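Local structure of putative glycoside hydrolase (3GYC) at residues H61-E75 with Y116-D128. The protein is a putative glycoside hydrolase of a cellulase-like, TIM-barrel family and probably cleaves glycosidic bonds in carbohydrates. Numbering follows the deposited sequence.
With EDO (1,2-ethanediol), chain F.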
loop_
_atom_site.group_PDB
_atom_site.type_symbol
_atom_site.label_atom_id
_atom_site.label_comp_id
_atom_site.label_asym_id
_atom_site.label_seq_id
_atom_site.Cartn_x
_atom_site.Cartn_y
_atom_site.Cartn_z
ATOM N N HIS A 61 -2.540 -13.416 -9.812
ATOM C CA HIS A 61 -2.772 -13.744 -11.213
ATOM C C HIS A 61 -1.720 -14.697 -11.804
ATOM O O HIS A 61 -2.063 -15.617 -12.572
ATOM C CB HIS A 61 -2.932 -12.452 -12.044
ATOM C CG HIS A 61 -1.730 -11.567 -12.071
ATOM N ND1 HIS A 61 -1.168 -11.020 -10.929
ATOM C CD2 HIS A 61 -1.036 -11.052 -13.113
ATOM C CE1 HIS A 61 -0.151 -10.257 -11.280
ATOM N NE2 HIS A 61 -0.053 -10.250 -12.594
ATOM N N LEU A 62 -0.465 -14.506 -11.447
ATOM C CA LEU A 62 0.618 -15.351 -11.902
ATOM C C LEU A 62 0.588 -16.689 -11.167
ATOM O O LEU A 62 0.731 -17.756 -11.790
ATOM C CB LEU A 62 1.968 -14.649 -11.738
ATOM C CG LEU A 62 2.142 -13.317 -12.490
ATOM C CD1 LEU A 62 3.585 -12.830 -12.391
ATOM C CD2 LEU A 62 1.668 -13.429 -13.968
ATOM N N ILE A 63 0.375 -16.657 -9.843
ATOM C CA ILE A 63 0.329 -17.896 -9.082
ATOM C C ILE A 63 -0.839 -18.777 -9.548
ATOM O O ILE A 63 -0.675 -19.992 -9.621
ATOM C CB ILE A 63 0.232 -17.664 -7.556
ATOM C CG1 ILE A 63 1.568 -17.129 -7.029
ATOM C CG2 ILE A 63 -0.192 -18.977 -6.855
ATOM C CD1 ILE A 63 1.618 -16.818 -5.545
ATOM N N ALA A 64 -1.973 -18.172 -9.922
ATOM C CA ALA A 64 -3.143 -18.928 -10.337
ATOM C C ALA A 64 -2.965 -19.523 -11.724
ATOM O O ALA A 64 -3.581 -20.551 -12.042
ATOM C CB ALA A 64 -4.426 -18.075 -10.251
ATOM N N GLU A 65 -2.133 -18.907 -12.553
ATOM C CA GLU A 65 -1.881 -19.431 -13.897
ATOM C C GLU A 65 -0.832 -20.521 -13.853
ATOM O O GLU A 65 -1.070 -21.607 -14.327
ATOM C CB GLU A 65 -1.403 -18.338 -14.847
ATOM C CG GLU A 65 -2.469 -17.359 -15.255
ATOM C CD GLU A 65 -3.165 -17.700 -16.562
ATOM O OE1 GLU A 65 -2.684 -18.575 -17.320
ATOM O OE2 GLU A 65 -4.195 -17.048 -16.855
ATOM N N ASN A 66 0.353 -20.205 -13.336
ATOM C CA ASN A 66 1.442 -21.178 -13.218
ATOM C C ASN A 66 2.407 -20.752 -12.104
ATOM O O ASN A 66 3.311 -19.953 -12.340
ATOM C CB ASN A 66 2.165 -21.347 -14.555
ATOM C CG ASN A 66 3.131 -22.507 -14.543
ATOM O OD1 ASN A 66 3.538 -22.998 -13.472
ATOM N ND2 ASN A 66 3.512 -22.953 -15.720
ATOM N N PRO A 67 2.229 -21.312 -10.889
ATOM C CA PRO A 67 2.991 -20.845 -9.736
ATOM C C PRO A 67 4.498 -20.940 -9.828
ATOM O O PRO A 67 5.198 -20.051 -9.298
ATOM C CB PRO A 67 2.475 -21.694 -8.573
ATOM C CG PRO A 67 1.522 -22.679 -9.144
ATOM C CD PRO A 67 1.512 -22.575 -10.616
HETATM N N MSE A 68 5.020 -21.924 -10.550
HETATM C CA MSE A 68 6.454 -22.066 -10.602
HETATM C C MSE A 68 7.089 -21.625 -11.893
HETATM O O MSE A 68 8.296 -21.729 -12.036
HETATM C CB MSE A 68 6.864 -23.458 -10.177
HETATM C CG MSE A 68 6.389 -23.768 -8.752
HETATM SE SE MSE A 68 7.206 -25.424 -8.227
HETATM C CE MSE A 68 6.997 -26.480 -9.863
ATOM N N LYS A 69 6.294 -21.033 -12.772
ATOM C CA LYS A 69 6.794 -20.490 -14.025
ATOM C C LYS A 69 7.740 -19.291 -13.807
ATOM O O LYS A 69 7.552 -18.494 -12.908
ATOM C CB LYS A 69 5.608 -20.076 -14.908
ATOM C CG LYS A 69 5.997 -19.242 -16.103
ATOM C CD LYS A 69 4.877 -18.988 -17.066
ATOM C CE LYS A 69 5.337 -18.012 -18.131
ATOM N NZ LYS A 69 4.644 -18.269 -19.392
ATOM N N LYS A 70 8.784 -19.178 -14.623
ATOM C CA LYS A 70 9.614 -17.965 -14.554
ATOM C C LYS A 70 8.937 -17.000 -15.537
ATOM O O LYS A 70 8.954 -17.233 -16.761
ATOM C CB LYS A 70 11.077 -18.229 -14.945
ATOM C CG LYS A 70 11.926 -19.080 -13.938
ATOM C CD LYS A 70 13.409 -19.205 -14.464
ATOM N N TRP A 71 8.319 -15.946 -15.008
ATOM C CA TRP A 71 7.597 -14.947 -15.803
ATOM C C TRP A 71 8.421 -13.744 -16.213
ATOM O O TRP A 71 9.129 -13.199 -15.381
ATOM C CB TRP A 71 6.437 -14.389 -15.005
ATOM C CG TRP A 71 5.420 -15.411 -14.571
ATOM C CD1 TRP A 71 5.434 -16.150 -13.419
ATOM C CD2 TRP A 71 4.233 -15.788 -15.285
ATOM N NE1 TRP A 71 4.310 -16.954 -13.364
ATOM C CE2 TRP A 71 3.557 -16.748 -14.492
ATOM C CE3 TRP A 71 3.668 -15.401 -16.521
ATOM C CZ2 TRP A 71 2.336 -17.340 -14.894
ATOM C CZ3 TRP A 71 2.469 -15.968 -16.908
ATOM C CH2 TRP A 71 1.819 -16.933 -16.100
ATOM N N LEU A 72 8.270 -13.320 -17.474
ATOM C CA LEU A 72 8.904 -12.138 -18.012
ATOM C C LEU A 72 7.939 -10.951 -17.865
ATOM O O LEU A 72 6.831 -10.970 -18.415
ATOM C CB LEU A 72 9.266 -12.358 -19.479
ATOM C CG LEU A 72 10.095 -11.251 -20.153
ATOM C CD1 LEU A 72 11.470 -11.077 -19.524
ATOM C CD2 LEU A 72 10.230 -11.551 -21.647
ATOM N N LEU A 73 8.318 -9.953 -17.060
ATOM C CA LEU A 73 7.461 -8.803 -16.783
ATOM C C LEU A 73 7.913 -7.573 -17.546
ATOM O O LEU A 73 9.119 -7.368 -17.706
ATOM C CB LEU A 73 7.451 -8.484 -15.286
ATOM C CG LEU A 73 7.099 -9.615 -14.318
ATOM C CD1 LEU A 73 7.139 -9.122 -12.910
ATOM C CD2 LEU A 73 5.761 -10.310 -14.638
ATOM N N LYS A 74 6.956 -6.784 -18.042
ATOM C CA LYS A 74 7.253 -5.515 -18.719
ATOM C C LYS A 74 7.292 -4.446 -17.662
ATOM O O LYS A 74 6.520 -4.508 -16.727
ATOM C CB LYS A 74 6.182 -5.173 -19.744
ATOM C CG LYS A 74 6.040 -6.245 -20.792
ATOM C CD LYS A 74 5.060 -5.885 -21.921
ATOM C CE LYS A 74 3.615 -6.036 -21.542
ATOM N NZ LYS A 74 2.779 -5.986 -22.790
ATOM N N GLU A 75 8.168 -3.458 -17.786
ATOM C CA GLU A 75 8.260 -2.438 -16.731
ATOM C C GLU A 75 7.059 -1.484 -16.728
ATOM O O GLU A 75 6.418 -1.240 -17.766
ATOM C CB GLU A 75 9.606 -1.647 -16.814
ATOM C CG GLU A 75 9.758 -0.649 -17.985
ATOM C CD GLU A 75 10.113 -1.270 -19.343
ATOM O OE1 GLU A 75 10.194 -2.528 -19.481
ATOM O OE2 GLU A 75 10.343 -0.478 -20.291
ATOM N N TYR A 116 -1.053 -6.127 -10.106
ATOM C CA TYR A 116 -1.304 -6.912 -11.319
ATOM C C TYR A 116 -0.270 -6.617 -12.428
ATOM O O TYR A 116 -0.607 -6.135 -13.529
ATOM C CB TYR A 116 -2.748 -6.664 -11.759
ATOM C CG TYR A 116 -3.695 -7.160 -10.717
ATOM C CD1 TYR A 116 -4.055 -8.516 -10.681
ATOM C CD2 TYR A 116 -4.234 -6.308 -9.761
ATOM C CE1 TYR A 116 -4.905 -9.008 -9.705
ATOM C CE2 TYR A 116 -5.078 -6.791 -8.766
ATOM C CZ TYR A 116 -5.410 -8.144 -8.743
ATOM O OH TYR A 116 -6.248 -8.664 -7.780
ATOM N N ARG A 117 0.986 -6.883 -12.091
ATOM C CA ARG A 117 2.119 -6.628 -12.956
ATOM C C ARG A 117 1.882 -7.313 -14.280
ATOM O O ARG A 117 1.432 -8.451 -14.314
ATOM C CB ARG A 117 3.409 -7.106 -12.312
ATOM C CG ARG A 117 3.785 -6.287 -11.076
ATOM C CD ARG A 117 4.439 -4.936 -11.453
ATOM N NE ARG A 117 5.809 -5.167 -11.929
ATOM C CZ ARG A 117 6.218 -5.053 -13.189
ATOM N NH1 ARG A 117 5.389 -4.677 -14.168
ATOM N NH2 ARG A 117 7.472 -5.320 -13.482
ATOM N N LEU A 118 2.127 -6.588 -15.353
ATOM C CA LEU A 118 1.936 -7.139 -16.700
ATOM C C LEU A 118 3.099 -7.994 -17.145
ATOM O O LEU A 118 4.232 -7.504 -17.308
ATOM C CB LEU A 118 1.727 -6.055 -17.742
ATOM C CG LEU A 118 0.465 -5.207 -17.653
ATOM C CD1 LEU A 118 0.541 -4.089 -18.698
ATOM C CD2 LEU A 118 -0.811 -6.068 -17.826
ATOM N N ASP A 119 2.815 -9.275 -17.354
ATOM C CA ASP A 119 3.777 -10.183 -17.930
ATOM C C ASP A 119 3.595 -10.021 -19.445
ATOM O O ASP A 119 2.614 -9.430 -19.895
ATOM C CB ASP A 119 3.533 -11.621 -17.532
ATOM C CG ASP A 119 2.180 -12.163 -18.055
ATOM O OD1 ASP A 119 1.128 -11.642 -17.606
ATOM O OD2 ASP A 119 2.195 -13.071 -18.938
ATOM N N VAL A 120 4.495 -10.583 -20.235
ATOM C CA VAL A 120 4.401 -10.422 -21.682
ATOM C C VAL A 120 3.077 -10.990 -22.280
ATOM O O VAL A 120 2.620 -10.533 -23.309
ATOM C CB VAL A 120 5.656 -10.962 -22.377
ATOM C CG1 VAL A 120 6.860 -10.096 -21.942
ATOM C CG2 VAL A 120 5.887 -12.433 -22.025
ATOM N N ASP A 121 2.456 -11.946 -21.616
ATOM C CA ASP A 121 1.176 -12.481 -22.081
ATOM C C ASP A 121 -0.029 -11.830 -21.400
ATOM O O ASP A 121 -1.164 -12.243 -21.616
ATOM C CB ASP A 121 1.163 -13.974 -21.861
ATOM C CG ASP A 121 2.276 -14.659 -22.600
ATOM O OD1 ASP A 121 2.468 -14.379 -23.795
ATOM O OD2 ASP A 121 2.954 -15.502 -21.990
ATOM N N GLU A 122 0.223 -10.830 -20.576
ATOM C CA GLU A 122 -0.800 -10.053 -19.911
ATOM C C GLU A 122 -1.916 -10.933 -19.348
ATOM O O GLU A 122 -3.093 -10.710 -19.633
ATOM C CB GLU A 122 -1.359 -9.008 -20.893
ATOM C CG GLU A 122 -0.279 -8.055 -21.380
ATOM C CD GLU A 122 -0.811 -6.831 -22.099
ATOM O OE1 GLU A 122 -1.951 -6.860 -22.626
ATOM O OE2 GLU A 122 -0.049 -5.827 -22.163
ATOM N N VAL A 123 -1.541 -11.889 -18.500
ATOM C CA VAL A 123 -2.535 -12.839 -17.984
ATOM C C VAL A 123 -3.632 -12.217 -17.083
ATOM O O VAL A 123 -4.759 -12.741 -17.011
ATOM C CB VAL A 123 -1.894 -14.107 -17.337
ATOM C CG1 VAL A 123 -1.013 -14.832 -18.358
ATOM C CG2 VAL A 123 -1.167 -13.797 -16.056
ATOM N N CYS A 124 -3.359 -11.059 -16.501
ATOM C CA CYS A 124 -4.357 -10.437 -15.635
ATOM C C CYS A 124 -5.610 -9.975 -16.357
ATOM O O CYS A 124 -6.633 -9.827 -15.721
ATOM C CB CYS A 124 -3.784 -9.252 -14.860
ATOM S SG CYS A 124 -3.300 -7.908 -15.945
ATOM N N LEU A 125 -5.533 -9.753 -17.671
ATOM C CA LEU A 125 -6.685 -9.284 -18.442
ATOM C C LEU A 125 -7.828 -10.326 -18.472
ATOM O O LEU A 125 -8.968 -9.988 -18.759
ATOM C CB LEU A 125 -6.264 -8.884 -19.869
ATOM C CG LEU A 125 -5.212 -7.767 -19.962
ATOM C CD1 LEU A 125 -4.768 -7.550 -21.391
ATOM C CD2 LEU A 125 -5.701 -6.457 -19.315
ATOM N N LYS A 126 -7.520 -11.579 -18.142
ATOM C CA LYS A 126 -8.514 -12.652 -18.107
ATOM C C LYS A 126 -9.467 -12.542 -16.911
ATOM O O LYS A 126 -10.555 -13.098 -16.923
ATOM C CB LYS A 126 -7.820 -13.994 -17.980
ATOM C CG LYS A 126 -6.836 -14.292 -19.048
ATOM C CD LYS A 126 -6.403 -15.708 -18.911
ATOM C CE LYS A 126 -5.213 -15.999 -19.761
ATOM N NZ LYS A 126 -4.973 -17.450 -19.696
ATOM N N LEU A 127 -9.051 -11.822 -15.882
ATOM C CA LEU A 127 -9.831 -11.683 -14.657
ATOM C C LEU A 127 -10.908 -10.615 -14.851
ATOM O O LEU A 127 -10.945 -9.610 -14.133
ATOM C CB LEU A 127 -8.892 -11.299 -13.520
ATOM C CG LEU A 127 -7.728 -12.260 -13.275
ATOM C CD1 LEU A 127 -6.824 -11.709 -12.195
ATOM C CD2 LEU A 127 -8.287 -13.651 -12.918
ATOM N N ASP A 128 -11.814 -10.860 -15.792
ATOM C CA ASP A 128 -12.785 -9.846 -16.184
ATOM C C ASP A 128 -14.140 -9.887 -15.486
ATOM O O ASP A 128 -15.054 -9.191 -15.892
ATOM C CB ASP A 128 -12.937 -9.832 -17.714
ATOM C CG ASP A 128 -13.319 -11.194 -18.295
ATOM O OD1 ASP A 128 -13.715 -12.114 -17.542
ATOM O OD2 ASP A 128 -13.215 -11.337 -19.534
HETATM C C1 EDO F . 0.778 -2.976 -13.665
HETATM O O1 EDO F . 1.509 -3.214 -12.440
HETATM C C2 EDO F . 1.699 -2.906 -14.908
HETATM O O2 EDO F . 2.697 -3.955 -14.954
HETATM O O HOH W 1 9.692 -5.449 -15.538
#
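The connections that follow the neighbouring barrel strands 53-57 and 109-113 meet where His61 of helix 60-65 reaches the backbone of Arg117. His61 NE2 donates to Arg117 O (2.9 Å, 162° at the hydrogen); the oxygen lies at the ring edge, near the ring plane, and the N-H meets it on a lone pair. Tyr116 CD1 lies over one face of the ring, with Cys124 CB obliquely on that same side, and Leu62 CG covers the opposite face. Replacing this histidine by alanine is likely to leave Arg117 O without this donor and open a gap beside Tyr116 and Cys124. Val123 CG2 touches Leu62 CD2 at 3.5 Å, while its CG1 approaches Trp71 CZ3. The indole is sandwiched, Leu62 CD2 over the centre of one face and Lys69 CD over the other; Asp119 OD2 comes to its edge. The Asp119 carboxylate organises its own loop: OD1 accepts from Val123 N (2.8 Å), and OD2 from Asp121 N in an Asx turn. The fold is a TIM barrel, and outside its parallel strands the short strand 71-73, paired antiparallel with 88-90, gains a single bridge from Leu73 to Asp119. Lys74 N donates to Leu118 O and Val120 N to Leu72 O. Bent at chi2 and chi3, Arg117 brings NH1 in its guanidinium plane to Lys74 O (2.8 Å, 173°); NH1 also hydrogen-bonds O2 of an ethanediol, probably from the crystallisation liquor, and NE pairs with Glu28. Peripheral salt bridges join Lys74 NZ to Glu122 OE2 (2.9 Å) and Lys126 NZ to Glu65 OE2 (3.0 Å).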